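Local coordinates for protein 2-hydroxyisobutanoyl-CoA mutase large subunit (Aquincola tertiaricarbonis, PDB 4R3U) that isomerises 2-hydroxyisobutanoyl-CoA and (3S)-3-hydroxybutanoyl-CoA, acting as the large, substrate-binding subunit of a cobalamin-dependent mutase together with a small cobalamin-binding subunit, at residues W96-I101 and I402-S407; A347-P352 and V359-Q364. All coordinates share one frame; numbering follows the deposited sequence.

Contact 1 (W96-I101 and I402-S407). With 3KK (S-{(3R,5R,9R)-1-[(2R,3S,4R,5R)-5-(6-amino-9H-purin-9-yl)-4-hydroxy-3-(phosphonooxy)tetrahydrofuran-2-yl]-3,5,9-trihydroxy-8,8-dimethyl-3,5-dioxido-10,14-dioxo-2,4,6-trioxa-11,15-diaza-3lambda~5~,5lambda~5~-diphosphaheptadecan-17-yl} 2-hydroxy-2-methylpropanethioate), chain F.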
ATOM      1  N   TRP A  96       0.702  11.268  13.433  1.00 24.42           N
ATOM      2  CA  TRP A  96      -0.642  11.756  13.108  1.00 23.87           C
ATOM      3  C   TRP A  96      -1.657  10.984  13.991  1.00 26.26           C
ATOM      4  O   TRP A  96      -1.372   9.868  14.432  1.00 26.94           O
ATOM      5  CB  TRP A  96      -0.952  11.542  11.589  1.00 21.90           C
ATOM      6  CG  TRP A  96      -0.893  10.113  11.144  1.00 21.49           C
ATOM      7  CD1 TRP A  96      -1.922   9.216  11.130  1.00 23.09           C
ATOM      8  CD2 TRP A  96       0.287   9.385  10.761  1.00 21.18           C
ATOM      9  NE1 TRP A  96      -1.462   7.974  10.733  1.00 22.31           N
ATOM     10  CE2 TRP A  96      -0.109   8.051  10.500  1.00 23.25           C
ATOM     11  CE3 TRP A  96       1.638   9.748  10.558  1.00 22.29           C
ATOM     12  CZ2 TRP A  96       0.803   7.060  10.083  1.00 22.73           C
ATOM     13  CZ3 TRP A  96       2.540   8.768  10.126  1.00 23.09           C
ATOM     14  CH2 TRP A  96       2.121   7.446   9.889  1.00 22.86           C
ATOM     15  N   THR A  97      -2.818  11.572  14.247  1.00 22.70           N
ATOM     16  CA  THR A  97      -3.854  10.902  15.008  1.00 22.12           C
ATOM     17  C   THR A  97      -4.480   9.837  14.092  1.00 25.54           C
ATOM     18  O   THR A  97      -4.809  10.109  12.931  1.00 25.37           O
ATOM     19  CB  THR A  97      -4.903  11.904  15.526  1.00 26.69           C
ATOM     20  OG1 THR A  97      -4.262  13.007  16.171  1.00 35.61           O
ATOM     21  CG2 THR A  97      -5.838  11.290  16.538  1.00 24.21           C
ATOM     22  N   MET A  98      -4.565   8.609  14.600  1.00 21.27           N
ATOM     23  CA  MET A  98      -5.204   7.507  13.911  1.00 19.15           C
ATOM     24  C   MET A  98      -6.609   7.581  14.499  1.00 22.35           C
ATOM     25  O   MET A  98      -6.856   7.199  15.660  1.00 21.27           O
ATOM     26  CB  MET A  98      -4.480   6.193  14.207  1.00 20.49           C
ATOM     27  CG  MET A  98      -3.005   6.293  13.864  1.00 23.26           C
ATOM     28  SD  MET A  98      -2.145   4.734  13.910  1.00 25.77           S
ATOM     29  CE  MET A  98      -0.486   5.289  13.530  1.00 21.92           C
ATOM     30  N   ARG A  99      -7.468   8.279  13.744  1.00 20.27           N
ATOM     31  CA  ARG A  99      -8.820   8.648  14.140  1.00 20.66           C
ATOM     32  C   ARG A  99      -9.869   8.109  13.138  1.00 24.40           C
ATOM     33  O   ARG A  99     -10.157   8.730  12.101  1.00 21.94           O
ATOM     34  CB  ARG A  99      -8.875  10.168  14.265  1.00 19.36           C
ATOM     35  CG  ARG A  99     -10.171  10.695  14.832  1.00 26.76           C
ATOM     36  CD  ARG A  99     -10.327  12.183  14.619  1.00 20.84           C
ATOM     37  NE  ARG A  99      -9.193  12.957  15.127  1.00 23.72           N
ATOM     38  CZ  ARG A  99      -9.009  13.277  16.401  1.00 32.02           C
ATOM     39  NH1 ARG A  99      -9.871  12.878  17.325  1.00 27.37           N
ATOM     40  NH2 ARG A  99      -7.954  13.987  16.762  1.00 20.76           N
ATOM     41  N   GLN A 100     -10.433   6.929  13.488  1.00 22.77           N
ATOM     42  CA  GLN A 100     -11.425   6.194  12.719  1.00 21.50           C
ATOM     43  C   GLN A 100     -12.860   6.591  13.055  1.00 25.83           C
ATOM     44  O   GLN A 100     -13.225   6.667  14.239  1.00 27.36           O
ATOM     45  CB  GLN A 100     -11.241   4.679  12.929  1.00 21.67           C
ATOM     46  CG  GLN A 100      -9.917   4.132  12.439  1.00 14.41           C
ATOM     47  CD  GLN A 100      -9.695   4.315  10.967  1.00 21.18           C
ATOM     48  OE1 GLN A 100      -8.815   5.063  10.547  1.00 17.61           O
ATOM     49  NE2 GLN A 100     -10.464   3.615  10.152  1.00 19.24           N
ATOM     50  N   ILE A 101     -13.688   6.787  12.009  1.00 22.89           N
ATOM     51  CA  ILE A 101     -15.112   7.128  12.161  1.00 22.28           C
ATOM     52  C   ILE A 101     -15.843   5.938  12.796  1.00 24.88           C
ATOM     53  O   ILE A 101     -15.599   4.784  12.436  1.00 24.83           O
ATOM     54  CB  ILE A 101     -15.796   7.498  10.805  1.00 23.06           C
ATOM     55  CG1 ILE A 101     -15.200   8.706  10.095  1.00 22.25           C
ATOM     56  CG2 ILE A 101     -17.266   7.612  10.963  1.00 20.76           C
ATOM     57  CD1 ILE A 101     -15.204   8.508   8.566  1.00 18.24           C
ATOM     58  N   ILE A 402       1.452   0.159  10.193  1.00 18.89           N
ATOM     59  CA  ILE A 402       2.526  -0.359   9.351  1.00 19.23           C
ATOM     60  C   ILE A 402       3.314   0.801   8.725  1.00 22.72           C
ATOM     61  O   ILE A 402       4.550   0.763   8.701  1.00 23.51           O
ATOM     62  CB  ILE A 402       1.984  -1.412   8.315  1.00 21.30           C
ATOM     63  CG1 ILE A 402       1.892  -2.810   8.997  1.00 21.87           C
ATOM     64  CG2 ILE A 402       2.854  -1.504   7.035  1.00 19.51           C
ATOM     65  CD1 ILE A 402       0.913  -3.697   8.471  1.00 22.11           C
ATOM     66  N   ILE A 403       2.599   1.828   8.206  1.00 19.76           N
ATOM     67  CA  ILE A 403       3.196   3.019   7.613  1.00 18.27           C
ATOM     68  C   ILE A 403       3.992   3.758   8.678  1.00 24.18           C
ATOM     69  O   ILE A 403       5.132   4.159   8.436  1.00 26.42           O
ATOM     70  CB  ILE A 403       2.126   3.901   6.909  1.00 19.80           C
ATOM     71  CG1 ILE A 403       1.552   3.196   5.684  1.00 18.76           C
ATOM     72  CG2 ILE A 403       2.683   5.291   6.507  1.00 23.09           C
ATOM     73  CD1 ILE A 403       0.328   3.826   5.161  1.00 26.84           C
ATOM     74  N   ALA A 404       3.409   3.915   9.872  1.00 23.49           N
ATOM     75  CA  ALA A 404       4.035   4.631  10.987  1.00 23.33           C
ATOM     76  C   ALA A 404       5.221   3.920  11.559  1.00 28.67           C
ATOM     77  O   ALA A 404       6.229   4.570  11.847  1.00 32.86           O
ATOM     78  CB  ALA A 404       3.017   4.877  12.088  1.00 23.56           C
ATOM     79  N   GLU A 405       5.105   2.597  11.777  1.00 22.75           N
ATOM     80  CA  GLU A 405       6.152   1.859  12.472  1.00 21.79           C
ATOM     81  C   GLU A 405       7.097   1.024  11.616  1.00 23.67           C
ATOM     82  O   GLU A 405       8.227   0.810  12.039  1.00 24.52           O
ATOM     83  CB  GLU A 405       5.554   1.016  13.610  1.00 22.66           C
ATOM     84  CG  GLU A 405       4.631   1.796  14.535  1.00 24.78           C
ATOM     85  CD  GLU A 405       4.322   1.147  15.867  1.00 39.76           C
ATOM     86  OE1 GLU A 405       5.255   0.620  16.516  1.00 33.15           O
ATOM     87  OE2 GLU A 405       3.141   1.192  16.277  1.00 39.05           O
ATOM     88  N   GLU A 406       6.667   0.540  10.459  1.00 19.48           N
ATOM     89  CA  GLU A 406       7.523  -0.349   9.679  1.00 20.22           C
ATOM     90  C   GLU A 406       8.186   0.227   8.438  1.00 25.37           C
ATOM     91  O   GLU A 406       9.223  -0.294   8.010  1.00 25.76           O
ATOM     92  CB  GLU A 406       6.761  -1.635   9.317  1.00 20.37           C
ATOM     93  CG  GLU A 406       6.299  -2.451  10.508  1.00 18.75           C
ATOM     94  CD  GLU A 406       5.888  -3.848  10.106  1.00 28.94           C
ATOM     95  OE1 GLU A 406       5.896  -4.157   8.895  1.00 25.06           O
ATOM     96  OE2 GLU A 406       5.483  -4.618  10.998  1.00 27.66           O
ATOM     97  N   SER A 407       7.555   1.245   7.822  1.00 22.31           N
ATOM     98  CA  SER A 407       8.004   1.858   6.571  1.00 20.97           C
ATOM     99  C   SER A 407       9.181   2.860   6.692  1.00 23.61           C
ATOM    100  O   SER A 407       9.862   3.106   5.700  1.00 23.88           O
ATOM    101  CB  SER A 407       6.822   2.500   5.854  1.00 22.36           C
ATOM    102  OG  SER A 407       6.476   3.725   6.482  1.00 30.26           O
TER
HETATM  103  C4  3KK F 802     -19.298  12.229   6.353  0.50  6.91           C
HETATM  104  C3  3KK F 802     -17.869  11.736   6.561  0.50 12.48           C
HETATM  105  C2  3KK F 802     -17.240  11.360   5.221  0.50 14.70           C
HETATM  106  O3  3KK F 802     -17.935  10.582   7.382  0.50 11.40           O
HETATM  107  C1  3KK F 802     -16.984  12.779   7.256  0.50 19.36           C
HETATM  108  O1  3KK F 802     -17.032  13.979   6.976  0.50 19.20           O
HETATM  109  S1P 3KK F 802     -15.913  12.081   8.469  0.50 26.37           S
HETATM  110  C2P 3KK F 802     -15.044  13.527   9.139  0.50 22.78           C
HETATM  111  C3P 3KK F 802     -14.292  13.147  10.389  0.50 22.35           C
HETATM  112  N4P 3KK F 802     -13.538  14.313  10.830  0.50 20.57           N
HETATM  113  C5P 3KK F 802     -12.447  14.209  11.595  0.50 21.79           C
HETATM  114  O5P 3KK F 802     -11.984  13.141  12.010  0.50 21.65           O
HETATM  115  C6P 3KK F 802     -11.811  15.565  11.916  0.50 24.04           C
HETATM  116  C7P 3KK F 802     -10.651  15.443  12.894  0.50 26.92           C
HETATM  117  N8P 3KK F 802     -10.016  16.751  13.091  0.50 28.88           N
HETATM  118  C9P 3KK F 802      -9.098  16.939  14.052  0.50 28.49           C
HETATM  119  O9P 3KK F 802      -8.762  16.046  14.831  0.50 29.02           O
HETATM  120  CAP 3KK F 802      -8.559  18.391  14.210  0.50 27.59           C
HETATM  121  OAP 3KK F 802      -9.586  19.378  13.977  0.50 27.43           O
HETATM  122  CBP 3KK F 802      -7.190  18.706  13.516  0.50 27.99           C
HETATM  123  CDP 3KK F 802      -6.687  20.089  13.958  0.50 26.17           C
HETATM  124  CEP 3KK F 802      -7.319  18.719  11.989  0.50 28.00           C
HETATM  125  CCP 3KK F 802      -6.104  17.690  13.932  0.50 29.25           C
HETATM  126  O6A 3KK F 802      -6.065  17.622  15.369  0.50 28.82           O
HETATM  127  P2A 3KK F 802      -5.402  16.451  16.201  0.50 29.74           P
HETATM  128  O4A 3KK F 802      -5.759  15.153  15.608  0.50 28.43           O
HETATM  129  O5A 3KK F 802      -5.720  16.692  17.630  0.50 33.02           O
HETATM  130  O3A 3KK F 802      -3.832  16.720  15.888  0.50 33.55           O
HETATM  131  P1A 3KK F 802      -2.922  18.001  16.366  0.50 33.76           P
HETATM  132  O1A 3KK F 802      -3.747  19.167  16.781  0.50 34.58           O
HETATM  133  O2A 3KK F 802      -1.892  18.206  15.334  0.50 32.48           O
HETATM  134  O5B 3KK F 802      -2.220  17.276  17.645  0.50 33.39           O
HETATM  135  C5B 3KK F 802      -2.755  17.325  18.987  0.50 34.44           C
HETATM  136  C4B 3KK F 802      -1.760  18.031  19.926  0.50 36.96           C
HETATM  137  O4B 3KK F 802      -0.399  17.532  19.753  0.50 38.51           O
HETATM  138  C3B 3KK F 802      -1.714  19.531  19.653  0.50 38.73           C
HETATM  139  O3B 3KK F 802      -1.558  20.213  20.920  0.50 44.84           O
HETATM  140  P3B 3KK F 802      -2.716  21.119  21.590  0.50 43.89           P
HETATM  141  O8A 3KK F 802      -2.933  22.167  20.567  0.50 39.49           O
HETATM  142  O7A 3KK F 802      -3.820  20.157  21.787  0.50 45.33           O
HETATM  143  O9A 3KK F 802      -2.059  21.572  22.840  0.50 47.76           O
HETATM  144  C2B 3KK F 802      -0.473  19.694  18.794  0.50 35.54           C
HETATM  145  O2B 3KK F 802       0.090  21.007  18.907  0.50 35.58           O
HETATM  146  C1B 3KK F 802       0.449  18.635  19.363  0.50 38.06           C
HETATM  147  N9A 3KK F 802       1.443  18.144  18.362  0.50 42.50           N
HETATM  148  C8A 3KK F 802       1.229  17.485  17.225  0.50 42.80           C
HETATM  149  N7A 3KK F 802       2.406  17.257  16.649  0.50 44.40           N
HETATM  150  C5A 3KK F 802       3.364  17.754  17.440  0.50 46.16           C
HETATM  151  C4A 3KK F 802       2.757  18.301  18.513  0.50 45.41           C
HETATM  152  N3A 3KK F 802       3.473  18.891  19.505  0.50 44.89           N
HETATM  153  C2A 3KK F 802       4.884  18.929  19.442  0.50 45.91           C
HETATM  154  N1A 3KK F 802       5.480  18.335  18.295  0.50 46.88           N
HETATM  155  C6A 3KK F 802       4.710  17.786  17.332  0.50 45.41           C
HETATM  156  N6A 3KK F 802       5.256  17.230  16.249  0.50 43.70           N

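Contact 2 (A347-P352 and V359-Q364)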
ATOM      1  N   ALA A 347     -14.582   7.117  -2.767  1.00 22.34           N
ATOM      2  CA  ALA A 347     -15.059   7.021  -4.139  1.00 22.20           C
ATOM      3  C   ALA A 347     -14.169   6.126  -5.074  1.00 24.81           C
ATOM      4  O   ALA A 347     -14.648   5.702  -6.149  1.00 25.19           O
ATOM      5  CB  ALA A 347     -15.261   8.413  -4.735  1.00 22.27           C
ATOM      6  N   THR A 348     -12.903   5.829  -4.661  1.00 19.92           N
ATOM      7  CA  THR A 348     -11.988   4.977  -5.437  1.00 19.23           C
ATOM      8  C   THR A 348     -12.185   3.471  -5.156  1.00 23.72           C
ATOM      9  O   THR A 348     -11.675   2.620  -5.897  1.00 25.54           O
ATOM     10  CB  THR A 348     -10.546   5.318  -5.169  1.00 17.82           C
ATOM     11  OG1 THR A 348     -10.264   5.033  -3.814  1.00 21.88           O
ATOM     12  CG2 THR A 348     -10.187   6.738  -5.518  1.00 21.56           C
ATOM     13  N   LEU A 349     -12.866   3.154  -4.052  1.00 20.28           N
ATOM     14  CA  LEU A 349     -13.076   1.799  -3.567  1.00 18.70           C
ATOM     15  C   LEU A 349     -14.246   1.118  -4.252  1.00 21.53           C
ATOM     16  O   LEU A 349     -15.210   1.778  -4.648  1.00 22.17           O
ATOM     17  CB  LEU A 349     -13.191   1.786  -2.027  1.00 17.55           C
ATOM     18  CG  LEU A 349     -12.082   2.529  -1.223  1.00 18.86           C
ATOM     19  CD1 LEU A 349     -12.231   2.283   0.248  1.00 18.72           C
ATOM     20  CD2 LEU A 349     -10.698   2.066  -1.600  1.00 18.16           C
ATOM     21  N   THR A 350     -14.143  -0.207  -4.416  1.00 20.30           N
ATOM     22  CA  THR A 350     -15.112  -1.028  -5.157  1.00 20.81           C
ATOM     23  C   THR A 350     -15.872  -2.088  -4.375  1.00 23.73           C
ATOM     24  O   THR A 350     -15.394  -2.575  -3.357  1.00 23.31           O
ATOM     25  CB  THR A 350     -14.430  -1.684  -6.399  1.00 20.71           C
ATOM     26  OG1 THR A 350     -13.466  -2.610  -5.948  1.00 18.77           O
ATOM     27  CG2 THR A 350     -13.750  -0.674  -7.323  1.00 18.00           C
ATOM     28  N   LYS A 351     -17.067  -2.444  -4.889  1.00 23.15           N
ATOM     29  CA  LYS A 351     -17.915  -3.545  -4.437  1.00 23.51           C
ATOM     30  C   LYS A 351     -17.288  -4.825  -5.061  1.00 24.75           C
ATOM     31  O   LYS A 351     -16.893  -5.700  -4.291  1.00 24.57           O
ATOM     32  CB  LYS A 351     -19.401  -3.356  -4.837  1.00 26.25           C
ATOM     33  CG  LYS A 351     -20.371  -4.365  -4.190  1.00 30.22           C
ATOM     34  CD  LYS A 351     -21.829  -4.031  -4.482  1.00 44.31           C
ATOM     35  CE  LYS A 351     -22.820  -5.023  -3.899  1.00 54.90           C
ATOM     36  NZ  LYS A 351     -23.136  -4.781  -2.458  1.00 43.93           N
ATOM     37  N   PRO A 352     -17.037  -4.938  -6.393  1.00 22.99           N
ATOM     38  CA  PRO A 352     -16.338  -6.142  -6.884  1.00 22.85           C
ATOM     39  C   PRO A 352     -14.905  -6.199  -6.354  1.00 27.85           C
ATOM     40  O   PRO A 352     -14.257  -5.144  -6.190  1.00 28.35           O
ATOM     41  CB  PRO A 352     -16.354  -5.972  -8.407  1.00 24.14           C
ATOM     42  CG  PRO A 352     -16.535  -4.553  -8.648  1.00 27.25           C
ATOM     43  CD  PRO A 352     -17.344  -4.015  -7.514  1.00 24.13           C
ATOM     44  N   VAL A 359      -5.203  -2.375  -0.725  1.00 21.36           N
ATOM     45  CA  VAL A 359      -4.080  -1.849  -1.524  1.00 21.16           C
ATOM     46  C   VAL A 359      -4.295  -0.354  -1.818  1.00 24.41           C
ATOM     47  O   VAL A 359      -3.395   0.439  -1.600  1.00 25.15           O
ATOM     48  CB  VAL A 359      -3.852  -2.644  -2.840  1.00 24.38           C
ATOM     49  CG1 VAL A 359      -2.688  -2.056  -3.675  1.00 23.93           C
ATOM     50  CG2 VAL A 359      -3.630  -4.131  -2.571  1.00 24.27           C
ATOM     51  N   ARG A 360      -5.479   0.009  -2.323  1.00 21.88           N
ATOM     52  CA  ARG A 360      -5.884   1.364  -2.674  1.00 20.99           C
ATOM     53  C   ARG A 360      -5.718   2.287  -1.492  1.00 24.23           C
ATOM     54  O   ARG A 360      -5.093   3.335  -1.631  1.00 26.03           O
ATOM     55  CB  ARG A 360      -7.361   1.376  -3.118  1.00 20.61           C
ATOM     56  CG  ARG A 360      -7.621   0.685  -4.445  1.00 17.74           C
ATOM     57  CD  ARG A 360      -9.079   0.761  -4.819  1.00 14.00           C
ATOM     58  NE  ARG A 360      -9.280   0.383  -6.212  1.00 19.24           N
ATOM     59  CZ  ARG A 360     -10.065  -0.594  -6.638  1.00 27.67           C
ATOM     60  NH1 ARG A 360     -10.766  -1.316  -5.774  1.00 20.54           N
ATOM     61  NH2 ARG A 360     -10.164  -0.851  -7.940  1.00 19.61           N
ATOM     62  N   THR A 361      -6.251   1.883  -0.323  1.00 19.62           N
ATOM     63  CA  THR A 361      -6.228   2.616   0.953  1.00 17.56           C
ATOM     64  C   THR A 361      -4.822   2.704   1.528  1.00 18.08           C
ATOM     65  O   THR A 361      -4.536   3.665   2.226  1.00 16.35           O
ATOM     66  CB  THR A 361      -7.313   2.058   1.896  1.00 20.11           C
ATOM     67  OG1 THR A 361      -8.579   2.313   1.298  1.00 16.84           O
ATOM     68  CG2 THR A 361      -7.278   2.656   3.306  1.00 21.32           C
ATOM     69  N   SER A 362      -3.938   1.722   1.236  1.00 16.52           N
ATOM     70  CA  SER A 362      -2.534   1.756   1.708  1.00 15.84           C
ATOM     71  C   SER A 362      -1.807   2.931   1.048  1.00 19.03           C
ATOM     72  O   SER A 362      -1.223   3.759   1.743  1.00 17.55           O
ATOM     73  CB  SER A 362      -1.807   0.455   1.371  1.00 15.67           C
ATOM     74  OG  SER A 362      -2.297  -0.573   2.209  1.00 20.61           O
ATOM     75  N   LEU A 363      -1.912   3.025  -0.305  1.00 17.39           N
ATOM     76  CA  LEU A 363      -1.282   4.065  -1.101  1.00 18.09           C
ATOM     77  C   LEU A 363      -1.794   5.460  -0.705  1.00 19.95           C
ATOM     78  O   LEU A 363      -0.985   6.383  -0.535  1.00 19.38           O
ATOM     79  CB  LEU A 363      -1.480   3.774  -2.609  1.00 18.77           C
ATOM     80  CG  LEU A 363      -1.043   2.381  -3.073  1.00 23.32           C
ATOM     81  CD1 LEU A 363      -1.330   2.169  -4.523  1.00 24.69           C
ATOM     82  CD2 LEU A 363       0.423   2.099  -2.761  1.00 25.84           C
ATOM     83  N   GLN A 364      -3.129   5.579  -0.523  1.00 17.13           N
ATOM     84  CA  GLN A 364      -3.812   6.805  -0.130  1.00 17.65           C
ATOM     85  C   GLN A 364      -3.419   7.250   1.292  1.00 21.90           C
ATOM     86  O   GLN A 364      -3.182   8.432   1.507  1.00 22.65           O
ATOM     87  CB  GLN A 364      -5.319   6.659  -0.302  1.00 18.25           C
ATOM     88  CG  GLN A 364      -5.742   6.608  -1.761  1.00 15.47           C
ATOM     89  CD  GLN A 364      -7.129   6.047  -1.937  1.00 24.73           C
ATOM     90  OE1 GLN A 364      -7.976   6.139  -1.037  1.00 25.80           O
ATOM     91  NE2 GLN A 364      -7.400   5.456  -3.112  1.00 13.12           N
TER

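Contact 1 (W96-I101 and I402-S407)
With chi1 at 60° and chi2 at 90°, the W96 indole swings toward helix residues I403 and A404, while the extended M98 chain (chi2 -170°) carries its methyl to the same alanine. The six-membered end of the indole makes the contact, W96 CH2 lying 3.5 Å from A404 CB and 4.0 Å from I403 CG2. M98 CE reaches A404 CB at 3.8 Å, and the contact is wholly apolar; the indole NE1 is instead hydrogen-bonded to Q400 of the same helix. T97, R99 and I101 alternate with these residues and face the bound 2-hydroxyisobutanoyl-CoA. R99 NH2 donates to the phosphate oxygen O4A of the ligand at 2.7 Å, with the oxygen at the guanidinium edge, in plane. S174, S375 and the carbonyl of I125 also bond this guanidinium and fix its rotation. T97 CG2 lies over one of its faces. Nearer the acyl end, I101 CD1 comes within 3.6 Å of the thioester sulfur S1P. Strand 97-102 is thus lined by substrate on one side and by helix 390-405 on the other, with strand 375-377 alongside and helix 357-370 touching both W96 and I403.

Contact 2 (A347-P352 and V359-Q364)
The loop that leaves strand 340-344 of the TIM barrel folds back through T348, L349 and T350 onto R360, T361 and Q364 of helix 357-370, the helix of the beta-alpha-beta crossover to strand 375-377. Two side-chain hydrogen bonds fasten it. Q364 NE2 donates to T348 OG1 at 3.0 Å (158° at the hydrogen), the hydroxyl lying close to the amide plane and the two side chains meeting from opposite directions. R360 reaches along the loop with its chain extended from CG to NE and crosses T350 at about a right angle; its NH1 donates to T350 OG1 at 3.0 Å, tilted 24° out of the guanidinium plane. The carbonyl oxygen of T348 sits over one face of that guanidinium. Between the two bonds, L349 CD2 packs on R360 CB at 3.7 Å and on T361 OG1 at 3.6 Å. T350 OG1 in turn donates to P352 O at 2.7 Å, almost in line with the C=O. Both threonine hydroxyls therefore serve as relays: T350 passes the helix bond on to P352, T348 to the carbonyl of A345. R360 also bonds N357 and the I478 carbonyl and forms a salt bridge with E406 of the second subunit, so its buried charge is probably balanced across the subunit interface.

Both contacts are buried and sit in the barrel domain, their centres about 17 Å apart, yet they are built differently. Contact 1 is apolar, the outer face of a barrel strand, with the residue before it, against helix 390-405, with the polar work done on the substrate side; contact 2 is largely polar and ties a barrel loop to its following helix close to the cobalamin, which A347 touches. The two helices pack on each other, I403 CD1 of contact 1 lying 3.8 Å from S362 O of contact 2. Both contacts also border the second subunit: E406, in the 402-407 segment, forms a salt bridge with R360 of the second subunit, and the reciprocal pair links R360 to E406 of that neighbour.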